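Local structure of formimidoylglutamase (Bacillus subtilis, 3M1R) at residues 65-70 / 297-302; 146-151 / 231-236; 276-281 / 310-315. The protein hydrolyses N-formimidoyl-L-glutamate to L-glutamate and formamide in histidine degradation, using a pair of manganese ions in each subunit. One frame throughout, in Å; residues are numbered along the deposited sequence.

Contacts 1 and 3 join helices beside the parallel sheet of the arginase fold; contact 2 joins a helix end to a strand of that sheet; none makes a hydrogen bond across its two segments. Contacts 1 and 3 share helix 300-318, its first turn in contact 1 and a later stretch in contact 3. L68 and L310 pack together between them, and both contacts reach a second subunit. An alanine methyl is central to all three: it meets a backbone carbonyl in contacts 1 and 3, and the V233 methyl in contact 2, where T146 and K236 form the exposed edge. Contact 3 is the buried one; contacts 1 and 2 are partly buried. I150 and I277 pack contact 2 onto contact 3.

Contact 1 of 3, residues 65-70 / 297-302; sequences RQALKH and FRDMTS
A67 turns its methyl group toward the first turn of helix 300-318 and rests on the backbone carbonyl of S302, with the carboxylate of D299 more loosely alongside. The pairing sets helix 60-69 beside helix 300-318 in the helical layer that flanks the parallel sheet of the arginase fold. Its closest approach is from A67 CB to S302 O, 3.7 Å, a van der Waals contact between a methyl and a helix carbonyl. The hydroxyl of S302 is held by a hydrogen bond to the hydroxyl of T63, one turn before A67 on helix 60-69, and this adds a polar tie between the two helices. R303 and A306 also pack on A67, extending the seam along helix 300-318. Just before helix 300-318, R298 reaches the backbone carbonyls of P255, C257 and P258 in a second subunit, so the start of this helix also belongs to a subunit interface.

D299, at the N-cap position of helix 300-318, can be followed outward. Its CB leaves the backbone in the direction of helix 60-69, and with chi1 at 63° CG lies beside both the backbone N and the carbonyl carbon. No capping bond is made by this side chain. The carboxylate instead divides its work: OD1 forms a salt bridge with R303 on the next turn of its own helix, whereas OD2 of D299 faces the alanine, 4.3 Å from A67 CB.

Contact 2 of 3, residues 146-151 / 231-236; sequences TTAVIQ and PVVQDK
With chi1 at 171°, V233 holds CG1 anti to its backbone N and presents that methyl to A148 on strand 147-152; T146, with chi1 at -60°, likewise sets CG2 anti to the N and presents it to K236. The first pair is the tighter. A148 CB and V233 CG1 stand 3.5 Å apart, closer than usual for two carbons, and both residues are buried. T146 CG2 lies 3.8 Å from K236 O, so at this more exposed edge a methyl rests against a backbone carbonyl while the lysine side chain runs off in another direction, touching H185. The turn that carries K236 is closed by its own N, bonded to V233 O at 3.0 Å; the same carbonyl also accepts from the hydroxyl of T237. Besides A148, V233 packs on I187 of strand 186-191, so the helix end spans two neighbouring strands. From here the chain passes directly into strand 239-245, whose F239 and F241 pair with A148 through the backbone. The connection from strand 210-213 to strand 239-245, through helices 214-220 and 222-234, passes the two strands between them, a parallel beta-alpha-beta crossover of the arginase fold.

Contact 3 of 3, residues 276-281 / 310-315; sequences YIAQQP and LHALKG
The backbones of Q279 and G315 come together with their CA atoms 4.6 Å apart, where the last turn of helix 267-278 meets the side of helix 300-318. Both helices belong to the layer packed on the parallel sheet of the arginase fold; the first links strands 239-245 and 283-289, and the second follows strand 283-289. Q279 N bonds to Y276 O and Q280 N to I277 O, each three residues back, and Q279 CA lies 3.5 Å from G315 O, a CA-H...O contact with an angle of 135° at the hydrogen.

Because G315 has no side chain, A278 can lay its methyl directly on the helix backbone, with A278 CB 3.8 Å from G315 CA. One turn earlier, the same CB touches A312 O at 3.4 Å, while the methyl of A312 lies a little farther off. Small residues on both sides thus allow the two main chains to approach. H311 and K314 of the same segment reach a second subunit: K314 forms salt bridges with E77 of its own chain and E193 of that subunit, and H311 meets F194 of that subunit edge to face. Q279 brings CG up beside the carbonyl oxygen of G315: with chi1 at -68° that carbon is anti to its own carbonyl carbon, and Q279 CG to G315 O measures a close 3.2 Å.

Contact 1 of 3, residues 65-70 / 297-302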
ATOM      1  N   ARG D  65      -1.726  -6.033 -21.612  1.00 24.58           N
ATOM      2  CA  ARG D  65      -1.930  -7.348 -22.266  1.00 27.48           C
ATOM      3  C   ARG D  65      -2.642  -8.276 -21.305  1.00 26.42           C
ATOM      4  O   ARG D  65      -3.536  -9.006 -21.686  1.00 33.60           O
ATOM      5  CB  ARG D  65      -0.604  -7.997 -22.677  1.00 33.99           C
ATOM      6  CG  ARG D  65       0.065  -7.455 -23.963  1.00 34.01           C
ATOM      7  CD  ARG D  65       1.341  -8.261 -24.267  1.00 33.74           C
ATOM      8  NE  ARG D  65       1.916  -7.972 -25.579  1.00 39.64           N
ATOM      9  CZ  ARG D  65       2.924  -7.128 -25.787  1.00 41.71           C
ATOM     10  NH1 ARG D  65       3.480  -6.478 -24.769  1.00 34.18           N
ATOM     11  NH2 ARG D  65       3.373  -6.932 -27.017  1.00 41.64           N
ATOM     12  N   GLN D  66      -2.255  -8.220 -20.036  1.00 33.48           N
ATOM     13  CA  GLN D  66      -2.817  -9.110 -19.054  1.00 30.73           C
ATOM     14  C   GLN D  66      -4.299  -8.805 -18.872  1.00 35.40           C
ATOM     15  O   GLN D  66      -5.114  -9.728 -18.805  1.00 37.81           O
ATOM     16  CB  GLN D  66      -2.053  -8.992 -17.740  1.00 37.61           C
ATOM     17  CG  GLN D  66      -1.905 -10.294 -16.982  1.00 57.56           C
ATOM     18  CD  GLN D  66      -1.312 -10.088 -15.590  1.00 73.87           C
ATOM     19  OE1 GLN D  66      -0.795  -9.015 -15.273  1.00 78.63           O
ATOM     20  NE2 GLN D  66      -1.388 -11.118 -14.755  1.00 78.20           N
ATOM     21  N   ALA D  67      -4.652  -7.519 -18.798  1.00 31.20           N
ATOM     22  CA  ALA D  67      -6.053  -7.119 -18.646  1.00 30.91           C
ATOM     23  C   ALA D  67      -6.842  -7.541 -19.883  1.00 31.63           C
ATOM     24  O   ALA D  67      -7.977  -8.019 -19.782  1.00 31.00           O
ATOM     25  CB  ALA D  67      -6.185  -5.623 -18.438  1.00 25.53           C
ATOM     26  N   LEU D  68      -6.231  -7.366 -21.048  1.00 31.54           N
ATOM     27  CA  LEU D  68      -6.894  -7.712 -22.299  1.00 34.05           C
ATOM     28  C   LEU D  68      -7.131  -9.226 -22.363  1.00 29.17           C
ATOM     29  O   LEU D  68      -8.248  -9.663 -22.554  1.00 31.89           O
ATOM     30  CB  LEU D  68      -6.085  -7.229 -23.507  1.00 31.86           C
ATOM     31  CG  LEU D  68      -6.732  -7.506 -24.872  1.00 31.39           C
ATOM     32  CD1 LEU D  68      -8.006  -6.693 -24.996  1.00 27.34           C
ATOM     33  CD2 LEU D  68      -5.783  -7.154 -26.011  1.00 29.72           C
ATOM     34  N   LYS D  69      -6.087 -10.016 -22.132  1.00 33.42           N
ATOM     35  CA  LYS D  69      -6.205 -11.472 -22.251  1.00 36.29           C
ATOM     36  C   LYS D  69      -7.257 -12.031 -21.307  1.00 38.62           C
ATOM     37  O   LYS D  69      -7.827 -13.096 -21.560  1.00 35.24           O
ATOM     38  CB  LYS D  69      -4.869 -12.172 -21.994  1.00 36.38           C
ATOM     39  CG  LYS D  69      -3.867 -12.074 -23.136  1.00 43.00           C
ATOM     40  CD  LYS D  69      -2.498 -12.584 -22.694  1.00 36.73           C
ATOM     41  CE  LYS D  69      -1.534 -12.651 -23.856  1.00 42.24           C
ATOM     42  NZ  LYS D  69      -0.213 -13.124 -23.368  1.00 49.84           N
ATOM     43  N   HIS D  70      -7.520 -11.325 -20.215  1.00 37.22           N
ATOM     44  CA  HIS D  70      -8.472 -11.839 -19.255  1.00 35.27           C
ATOM     45  C   HIS D  70      -9.899 -11.374 -19.495  1.00 35.36           C
ATOM     46  O   HIS D  70     -10.806 -11.815 -18.808  1.00 37.65           O
ATOM     47  CB  HIS D  70      -8.008 -11.625 -17.810  1.00 45.69           C
ATOM     48  CG  HIS D  70      -6.939 -12.585 -17.380  1.00 63.92           C
ATOM     49  ND1 HIS D  70      -5.592 -12.300 -17.488  1.00 72.07           N
ATOM     50  CD2 HIS D  70      -7.018 -13.835 -16.865  1.00 70.15           C
ATOM     51  CE1 HIS D  70      -4.890 -13.327 -17.043  1.00 74.96           C
ATOM     52  NE2 HIS D  70      -5.730 -14.273 -16.662  1.00 76.66           N
ATOM     53  N   PHE D 297      -4.267   2.110  -9.082  1.00 29.16           N
ATOM     54  CA  PHE D 297      -4.946   1.325  -8.069  1.00 27.60           C
ATOM     55  C   PHE D 297      -5.362  -0.005  -8.672  1.00 22.93           C
ATOM     56  O   PHE D 297      -6.120  -0.037  -9.634  1.00 27.20           O
ATOM     57  CB  PHE D 297      -6.158   2.030  -7.473  1.00 34.74           C
ATOM     58  CG  PHE D 297      -6.813   1.226  -6.399  1.00 36.73           C
ATOM     59  CD1 PHE D 297      -7.897   0.401  -6.691  1.00 36.47           C
ATOM     60  CD2 PHE D 297      -6.298   1.228  -5.116  1.00 35.39           C
ATOM     61  CE1 PHE D 297      -8.478  -0.375  -5.700  1.00 33.21           C
ATOM     62  CE2 PHE D 297      -6.882   0.454  -4.110  1.00 37.83           C
ATOM     63  CZ  PHE D 297      -7.980  -0.345  -4.407  1.00 35.02           C
ATOM     64  N   ARG D 298      -4.912  -1.095  -8.057  1.00 26.03           N
ATOM     65  CA  ARG D 298      -4.983  -2.409  -8.661  1.00 28.72           C
ATOM     66  C   ARG D 298      -4.460  -2.227 -10.077  1.00 34.76           C
ATOM     67  O   ARG D 298      -3.359  -1.690 -10.249  1.00 34.73           O
ATOM     68  CB  ARG D 298      -6.409  -2.978  -8.603  1.00 30.58           C
ATOM     69  CG  ARG D 298      -6.878  -3.260  -7.152  1.00 37.56           C
ATOM     70  CD  ARG D 298      -8.340  -3.665  -7.095  1.00 29.66           C
ATOM     71  NE  ARG D 298      -8.582  -4.929  -7.793  1.00 28.11           N
ATOM     72  CZ  ARG D 298      -9.787  -5.484  -7.929  1.00 29.43           C
ATOM     73  NH1 ARG D 298     -10.852  -4.880  -7.430  1.00 27.35           N
ATOM     74  NH2 ARG D 298      -9.926  -6.651  -8.553  1.00 24.89           N
ATOM     75  N   ASP D 299      -5.229  -2.628 -11.086  1.00 29.14           N
ATOM     76  CA  ASP D 299      -4.831  -2.354 -12.472  1.00 28.46           C
ATOM     77  C   ASP D 299      -5.958  -1.671 -13.255  1.00 27.37           C
ATOM     78  O   ASP D 299      -6.107  -1.888 -14.453  1.00 27.07           O
ATOM     79  CB  ASP D 299      -4.383  -3.633 -13.197  1.00 25.77           C
ATOM     80  CG  ASP D 299      -5.509  -4.675 -13.334  1.00 38.02           C
ATOM     81  OD1 ASP D 299      -6.511  -4.593 -12.589  1.00 44.92           O
ATOM     82  OD2 ASP D 299      -5.390  -5.591 -14.185  1.00 39.38           O
HETATM   83  N   MSE D 300      -6.720  -0.840 -12.555  1.00 27.24           N
HETATM   84  CA  MSE D 300      -7.875  -0.141 -13.105  1.00 27.05           C
HETATM   85  C   MSE D 300      -7.591   0.539 -14.411  1.00 29.45           C
HETATM   86  O   MSE D 300      -8.435   0.534 -15.295  1.00 26.59           O
HETATM   87  CB  MSE D 300      -8.336   0.959 -12.166  1.00 29.76           C
HETATM   88  CG  MSE D 300      -9.258   0.503 -11.047  1.00 44.97           C
HETATM   89 SE   MSE D 300      -9.645   2.018  -9.849  0.72 40.42          SE
HETATM   90  CE  MSE D 300     -10.445   3.231 -11.160  1.00 23.54           C
ATOM     91  N   THR D 301      -6.431   1.181 -14.501  1.00 23.10           N
ATOM     92  CA  THR D 301      -6.114   1.992 -15.657  1.00 24.45           C
ATOM     93  C   THR D 301      -5.658   1.111 -16.814  1.00 27.54           C
ATOM     94  O   THR D 301      -5.912   1.427 -17.964  1.00 32.14           O
ATOM     95  CB  THR D 301      -5.085   3.106 -15.327  1.00 26.19           C
ATOM     96  OG1 THR D 301      -5.511   3.819 -14.149  1.00 28.68           O
ATOM     97  CG2 THR D 301      -5.009   4.090 -16.492  1.00 24.98           C
ATOM     98  N   SER D 302      -5.020  -0.013 -16.506  1.00 25.50           N
ATOM     99  CA  SER D 302      -4.692  -0.982 -17.538  1.00 25.26           C
ATOM    100  C   SER D 302      -5.981  -1.669 -18.027  1.00 31.13           C
ATOM    101  O   SER D 302      -6.089  -1.978 -19.207  1.00 29.90           O
ATOM    102  CB  SER D 302      -3.648  -1.999 -17.046  1.00 28.15           C
ATOM    103  OG  SER D 302      -2.401  -1.361 -16.780  1.00 35.84           O
TER

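Contact 2 of 3, residues 146-151 / 231-236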
ATOM      1  N   THR D 146      -0.738  10.799 -46.468  1.00 59.17           N
ATOM      2  CA  THR D 146      -1.253  11.910 -45.677  1.00 61.88           C
ATOM      3  C   THR D 146      -2.187  11.436 -44.562  1.00 61.26           C
ATOM      4  O   THR D 146      -3.269  10.904 -44.815  1.00 63.58           O
ATOM      5  CB  THR D 146      -1.978  12.931 -46.555  1.00 63.54           C
ATOM      6  OG1 THR D 146      -1.061  13.450 -47.526  1.00 62.58           O
ATOM      7  CG2 THR D 146      -2.494  14.075 -45.703  1.00 63.85           C
ATOM      8  N   THR D 147      -1.766  11.649 -43.326  1.00 57.93           N
ATOM      9  CA  THR D 147      -2.456  11.069 -42.182  1.00 55.97           C
ATOM     10  C   THR D 147      -3.061  12.136 -41.272  1.00 53.69           C
ATOM     11  O   THR D 147      -2.440  13.161 -40.988  1.00 51.64           O
ATOM     12  CB  THR D 147      -1.485  10.168 -41.384  1.00 61.01           C
ATOM     13  OG1 THR D 147      -0.937   9.179 -42.265  1.00 65.56           O
ATOM     14  CG2 THR D 147      -2.188   9.470 -40.215  1.00 54.00           C
ATOM     15  N   ALA D 148      -4.292  11.900 -40.838  1.00 55.38           N
ATOM     16  CA  ALA D 148      -4.899  12.732 -39.813  1.00 56.46           C
ATOM     17  C   ALA D 148      -4.648  12.069 -38.467  1.00 47.40           C
ATOM     18  O   ALA D 148      -4.638  10.842 -38.384  1.00 45.46           O
ATOM     19  CB  ALA D 148      -6.366  12.857 -40.047  1.00 37.83           C
ATOM     20  N   VAL D 149      -4.463  12.873 -37.422  1.00 43.78           N
ATOM     21  CA  VAL D 149      -4.268  12.334 -36.075  1.00 40.15           C
ATOM     22  C   VAL D 149      -5.385  12.817 -35.171  1.00 44.97           C
ATOM     23  O   VAL D 149      -5.632  14.025 -35.058  1.00 42.64           O
ATOM     24  CB  VAL D 149      -2.905  12.737 -35.454  1.00 42.01           C
ATOM     25  CG1 VAL D 149      -2.728  12.113 -34.044  1.00 31.01           C
ATOM     26  CG2 VAL D 149      -1.745  12.343 -36.363  1.00 42.72           C
ATOM     27  N   ILE D 150      -6.085  11.867 -34.559  1.00 42.61           N
ATOM     28  CA  ILE D 150      -7.005  12.187 -33.485  1.00 43.51           C
ATOM     29  C   ILE D 150      -6.297  11.900 -32.164  1.00 44.51           C
ATOM     30  O   ILE D 150      -6.049  10.740 -31.816  1.00 42.69           O
ATOM     31  CB  ILE D 150      -8.308  11.402 -33.606  1.00 46.64           C
ATOM     32  CG1 ILE D 150      -9.047  11.839 -34.878  1.00 45.74           C
ATOM     33  CG2 ILE D 150      -9.190  11.618 -32.379  1.00 45.71           C
ATOM     34  CD1 ILE D 150     -10.172  10.936 -35.259  1.00 50.81           C
ATOM     35  N   GLN D 151      -5.955  12.978 -31.460  1.00 37.39           N
ATOM     36  CA  GLN D 151      -5.182  12.923 -30.219  1.00 37.27           C
ATOM     37  C   GLN D 151      -6.111  13.162 -29.025  1.00 35.07           C
ATOM     38  O   GLN D 151      -6.611  14.273 -28.841  1.00 33.96           O
ATOM     39  CB  GLN D 151      -4.070  13.986 -30.272  1.00 40.98           C
ATOM     40  CG  GLN D 151      -3.277  14.218 -28.976  1.00 45.14           C
ATOM     41  CD  GLN D 151      -2.356  15.448 -29.053  1.00 46.87           C
ATOM     42  OE1 GLN D 151      -2.294  16.140 -30.075  1.00 46.28           O
ATOM     43  NE2 GLN D 151      -1.653  15.726 -27.965  1.00 52.27           N
ATOM     44  N   PRO D 231     -15.330  14.848 -40.312  1.00 59.84           N
ATOM     45  CA  PRO D 231     -15.619  14.897 -41.751  1.00 59.81           C
ATOM     46  C   PRO D 231     -14.754  15.897 -42.495  1.00 65.86           C
ATOM     47  O   PRO D 231     -14.297  15.605 -43.601  1.00 69.44           O
ATOM     48  CB  PRO D 231     -17.077  15.342 -41.787  1.00 55.61           C
ATOM     49  CG  PRO D 231     -17.659  14.712 -40.568  1.00 56.11           C
ATOM     50  CD  PRO D 231     -16.572  14.842 -39.516  1.00 58.12           C
ATOM     51  N   VAL D 232     -14.536  17.067 -41.908  1.00 68.06           N
ATOM     52  CA  VAL D 232     -13.739  18.086 -42.577  1.00 75.01           C
ATOM     53  C   VAL D 232     -12.312  17.587 -42.770  1.00 70.88           C
ATOM     54  O   VAL D 232     -11.706  17.779 -43.820  1.00 69.44           O
ATOM     55  CB  VAL D 232     -13.692  19.383 -41.765  1.00 81.44           C
ATOM     56  CG1 VAL D 232     -13.133  20.513 -42.619  1.00 81.56           C
ATOM     57  CG2 VAL D 232     -15.075  19.729 -41.249  1.00 84.40           C
ATOM     58  N   VAL D 233     -11.788  16.933 -41.740  1.00 59.88           N
ATOM     59  CA  VAL D 233     -10.406  16.484 -41.746  1.00 58.68           C
ATOM     60  C   VAL D 233     -10.175  15.282 -42.664  1.00 62.82           C
ATOM     61  O   VAL D 233      -9.158  15.215 -43.367  1.00 58.84           O
ATOM     62  CB  VAL D 233      -9.936  16.174 -40.315  1.00 57.09           C
ATOM     63  CG1 VAL D 233      -8.582  15.489 -40.338  1.00 56.50           C
ATOM     64  CG2 VAL D 233      -9.876  17.470 -39.500  1.00 62.60           C
ATOM     65  N   GLN D 234     -11.121  14.340 -42.645  1.00 68.19           N
ATOM     66  CA  GLN D 234     -11.096  13.170 -43.526  1.00 71.38           C
ATOM     67  C   GLN D 234     -11.010  13.562 -44.994  1.00 74.54           C
ATOM     68  O   GLN D 234     -10.454  12.823 -45.812  1.00 71.31           O
ATOM     69  CB  GLN D 234     -12.349  12.311 -43.326  1.00 70.41           C
ATOM     70  CG  GLN D 234     -12.463  11.650 -41.965  1.00 73.30           C
ATOM     71  CD  GLN D 234     -12.808  10.172 -42.056  1.00 76.49           C
ATOM     72  OE1 GLN D 234     -13.884   9.752 -41.634  1.00 80.10           O
ATOM     73  NE2 GLN D 234     -11.893   9.375 -42.611  1.00 75.29           N
ATOM     74  N   ASP D 235     -11.580  14.722 -45.317  1.00 81.82           N
ATOM     75  CA  ASP D 235     -11.657  15.203 -46.692  1.00 83.55           C
ATOM     76  C   ASP D 235     -10.304  15.703 -47.176  1.00 84.69           C
ATOM     77  O   ASP D 235     -10.087  15.858 -48.379  1.00 88.25           O
ATOM     78  CB  ASP D 235     -12.695  16.325 -46.813  1.00 89.59           C
ATOM     79  CG  ASP D 235     -14.125  15.805 -46.952  1.00 94.02           C
ATOM     80  OD1 ASP D 235     -14.317  14.571 -47.051  1.00 98.03           O
ATOM     81  OD2 ASP D 235     -15.060  16.636 -46.968  1.00 91.10           O
ATOM     82  N   LYS D 236      -9.399  15.965 -46.239  1.00 78.44           N
ATOM     83  CA  LYS D 236      -8.080  16.481 -46.588  1.00 81.96           C
ATOM     84  C   LYS D 236      -7.001  15.421 -46.401  1.00 79.30           C
ATOM     85  O   LYS D 236      -5.817  15.714 -46.560  1.00 81.59           O
ATOM     86  CB  LYS D 236      -7.719  17.688 -45.717  1.00 83.99           C
ATOM     87  CG  LYS D 236      -8.730  18.810 -45.700  1.00 84.27           C
ATOM     88  CD  LYS D 236      -8.267  19.902 -44.746  1.00 81.59           C
ATOM     89  CE  LYS D 236      -9.341  20.949 -44.510  1.00 82.05           C
ATOM     90  NZ  LYS D 236      -8.939  21.923 -43.446  1.00 85.25           N
TER

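Contact 3 of 3, residues 276-281 / 310-315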
ATOM      1  N   TYR D 276     -16.751   4.685 -32.255  1.00 41.02           N
ATOM      2  CA  TYR D 276     -17.161   5.524 -33.366  1.00 40.07           C
ATOM      3  C   TYR D 276     -16.048   5.738 -34.396  1.00 40.53           C
ATOM      4  O   TYR D 276     -16.205   5.383 -35.565  1.00 36.99           O
ATOM      5  CB  TYR D 276     -17.677   6.877 -32.865  1.00 47.08           C
ATOM      6  CG  TYR D 276     -18.227   7.742 -33.976  1.00 47.71           C
ATOM      7  CD1 TYR D 276     -19.403   7.402 -34.626  1.00 56.11           C
ATOM      8  CD2 TYR D 276     -17.569   8.891 -34.378  1.00 44.89           C
ATOM      9  CE1 TYR D 276     -19.911   8.186 -35.657  1.00 59.90           C
ATOM     10  CE2 TYR D 276     -18.067   9.679 -35.406  1.00 51.67           C
ATOM     11  CZ  TYR D 276     -19.237   9.322 -36.038  1.00 55.62           C
ATOM     12  OH  TYR D 276     -19.733  10.108 -37.051  1.00 62.87           O
ATOM     13  N   ILE D 277     -14.933   6.334 -33.975  1.00 42.85           N
ATOM     14  CA  ILE D 277     -13.828   6.608 -34.894  1.00 44.31           C
ATOM     15  C   ILE D 277     -13.320   5.338 -35.584  1.00 47.94           C
ATOM     16  O   ILE D 277     -13.004   5.343 -36.777  1.00 49.76           O
ATOM     17  CB  ILE D 277     -12.655   7.284 -34.167  1.00 46.28           C
ATOM     18  CG1 ILE D 277     -13.036   8.710 -33.763  1.00 41.97           C
ATOM     19  CG2 ILE D 277     -11.420   7.276 -35.047  1.00 44.97           C
ATOM     20  CD1 ILE D 277     -12.181   9.286 -32.643  1.00 44.61           C
ATOM     21  N   ALA D 278     -13.259   4.245 -34.830  1.00 41.77           N
ATOM     22  CA  ALA D 278     -12.735   2.987 -35.340  1.00 34.48           C
ATOM     23  C   ALA D 278     -13.531   2.429 -36.526  1.00 44.36           C
ATOM     24  O   ALA D 278     -13.018   1.601 -37.284  1.00 50.72           O
ATOM     25  CB  ALA D 278     -12.667   1.962 -34.220  1.00 38.57           C
ATOM     26  N   GLN D 279     -14.779   2.876 -36.679  1.00 45.87           N
ATOM     27  CA  GLN D 279     -15.645   2.425 -37.776  1.00 52.52           C
ATOM     28  C   GLN D 279     -15.413   3.195 -39.065  1.00 54.95           C
ATOM     29  O   GLN D 279     -15.857   2.780 -40.135  1.00 59.72           O
ATOM     30  CB  GLN D 279     -17.113   2.594 -37.400  1.00 55.20           C
ATOM     31  CG  GLN D 279     -17.569   1.682 -36.298  1.00 58.84           C
ATOM     32  CD  GLN D 279     -19.023   1.892 -35.962  1.00 63.39           C
ATOM     33  OE1 GLN D 279     -19.386   2.890 -35.346  1.00 62.97           O
ATOM     34  NE2 GLN D 279     -19.870   0.956 -36.376  1.00 68.07           N
ATOM     35  N   GLN D 280     -14.740   4.331 -38.947  1.00 53.85           N
ATOM     36  CA  GLN D 280     -14.548   5.240 -40.059  1.00 52.40           C
ATOM     37  C   GLN D 280     -13.561   4.641 -41.059  1.00 52.34           C
ATOM     38  O   GLN D 280     -12.846   3.693 -40.736  1.00 52.25           O
ATOM     39  CB  GLN D 280     -14.092   6.613 -39.534  1.00 56.82           C
ATOM     40  CG  GLN D 280     -15.095   7.741 -39.800  1.00 67.89           C
ATOM     41  CD  GLN D 280     -16.432   7.548 -39.099  1.00 68.38           C
ATOM     42  OE1 GLN D 280     -17.418   8.192 -39.442  1.00 66.23           O
ATOM     43  NE2 GLN D 280     -16.468   6.666 -38.115  1.00 67.83           N
ATOM     44  N   PRO D 281     -13.536   5.171 -42.289  1.00 53.23           N
ATOM     45  CA  PRO D 281     -12.668   4.584 -43.319  1.00 55.29           C
ATOM     46  C   PRO D 281     -11.180   4.899 -43.118  1.00 49.00           C
ATOM     47  O   PRO D 281     -10.826   5.997 -42.722  1.00 49.70           O
ATOM     48  CB  PRO D 281     -13.171   5.231 -44.631  1.00 61.73           C
ATOM     49  CG  PRO D 281     -14.479   5.885 -44.293  1.00 60.72           C
ATOM     50  CD  PRO D 281     -14.415   6.221 -42.830  1.00 55.93           C
ATOM     51  N   LEU D 310     -10.634  -3.305 -26.867  1.00 27.48           N
ATOM     52  CA  LEU D 310     -11.857  -4.025 -27.187  1.00 31.26           C
ATOM     53  C   LEU D 310     -12.828  -3.183 -28.011  1.00 36.89           C
ATOM     54  O   LEU D 310     -13.367  -3.681 -28.981  1.00 33.08           O
ATOM     55  CB  LEU D 310     -12.528  -4.557 -25.921  1.00 34.36           C
ATOM     56  CG  LEU D 310     -11.707  -5.662 -25.245  1.00 37.86           C
ATOM     57  CD1 LEU D 310     -12.244  -5.995 -23.863  1.00 37.49           C
ATOM     58  CD2 LEU D 310     -11.685  -6.914 -26.114  1.00 39.16           C
ATOM     59  N   HIS D 311     -13.018  -1.912 -27.651  1.00 34.37           N
ATOM     60  CA  HIS D 311     -13.983  -1.068 -28.341  1.00 35.66           C
ATOM     61  C   HIS D 311     -13.481  -0.597 -29.703  1.00 38.21           C
ATOM     62  O   HIS D 311     -14.256  -0.403 -30.619  1.00 45.73           O
ATOM     63  CB  HIS D 311     -14.442   0.105 -27.472  1.00 32.52           C
ATOM     64  CG  HIS D 311     -15.413  -0.284 -26.401  1.00 35.32           C
ATOM     65  ND1 HIS D 311     -16.766  -0.029 -26.489  1.00 40.65           N
ATOM     66  CD2 HIS D 311     -15.229  -0.917 -25.214  1.00 34.68           C
ATOM     67  CE1 HIS D 311     -17.375  -0.492 -25.410  1.00 37.79           C
ATOM     68  NE2 HIS D 311     -16.462  -1.027 -24.617  1.00 39.62           N
ATOM     69  N   ALA D 312     -12.177  -0.445 -29.844  1.00 38.68           N
ATOM     70  CA  ALA D 312     -11.616  -0.169 -31.149  1.00 37.03           C
ATOM     71  C   ALA D 312     -11.796  -1.377 -32.061  1.00 35.54           C
ATOM     72  O   ALA D 312     -12.187  -1.236 -33.216  1.00 40.26           O
ATOM     73  CB  ALA D 312     -10.134   0.218 -31.040  1.00 32.61           C
ATOM     74  N   LEU D 313     -11.493  -2.562 -31.549  1.00 40.13           N
ATOM     75  CA  LEU D 313     -11.659  -3.795 -32.323  1.00 39.72           C
ATOM     76  C   LEU D 313     -13.114  -3.923 -32.745  1.00 40.27           C
ATOM     77  O   LEU D 313     -13.418  -4.268 -33.882  1.00 39.29           O
ATOM     78  CB  LEU D 313     -11.293  -5.004 -31.477  1.00 40.07           C
ATOM     79  CG  LEU D 313     -10.028  -5.849 -31.665  1.00 44.48           C
ATOM     80  CD1 LEU D 313      -9.093  -5.410 -32.778  1.00 42.81           C
ATOM     81  CD2 LEU D 313      -9.309  -5.952 -30.335  1.00 37.21           C
ATOM     82  N   LYS D 314     -14.005  -3.633 -31.808  1.00 40.38           N
ATOM     83  CA  LYS D 314     -15.435  -3.667 -32.055  1.00 46.47           C
ATOM     84  C   LYS D 314     -15.777  -2.756 -33.233  1.00 46.99           C
ATOM     85  O   LYS D 314     -16.507  -3.151 -34.143  1.00 43.78           O
ATOM     86  CB  LYS D 314     -16.175  -3.207 -30.800  1.00 46.18           C
ATOM     87  CG  LYS D 314     -17.690  -3.298 -30.878  1.00 47.45           C
ATOM     88  CD  LYS D 314     -18.296  -2.853 -29.556  1.00 47.06           C
ATOM     89  CE  LYS D 314     -19.775  -2.559 -29.686  1.00 51.21           C
ATOM     90  NZ  LYS D 314     -20.339  -2.037 -28.420  1.00 55.77           N
ATOM     91  N   GLY D 315     -15.246  -1.535 -33.203  1.00 43.94           N
ATOM     92  CA  GLY D 315     -15.501  -0.560 -34.248  1.00 36.18           C
ATOM     93  C   GLY D 315     -14.981  -1.055 -35.575  1.00 36.57           C
ATOM     94  O   GLY D 315     -15.651  -0.921 -36.593  1.00 42.75           O
TER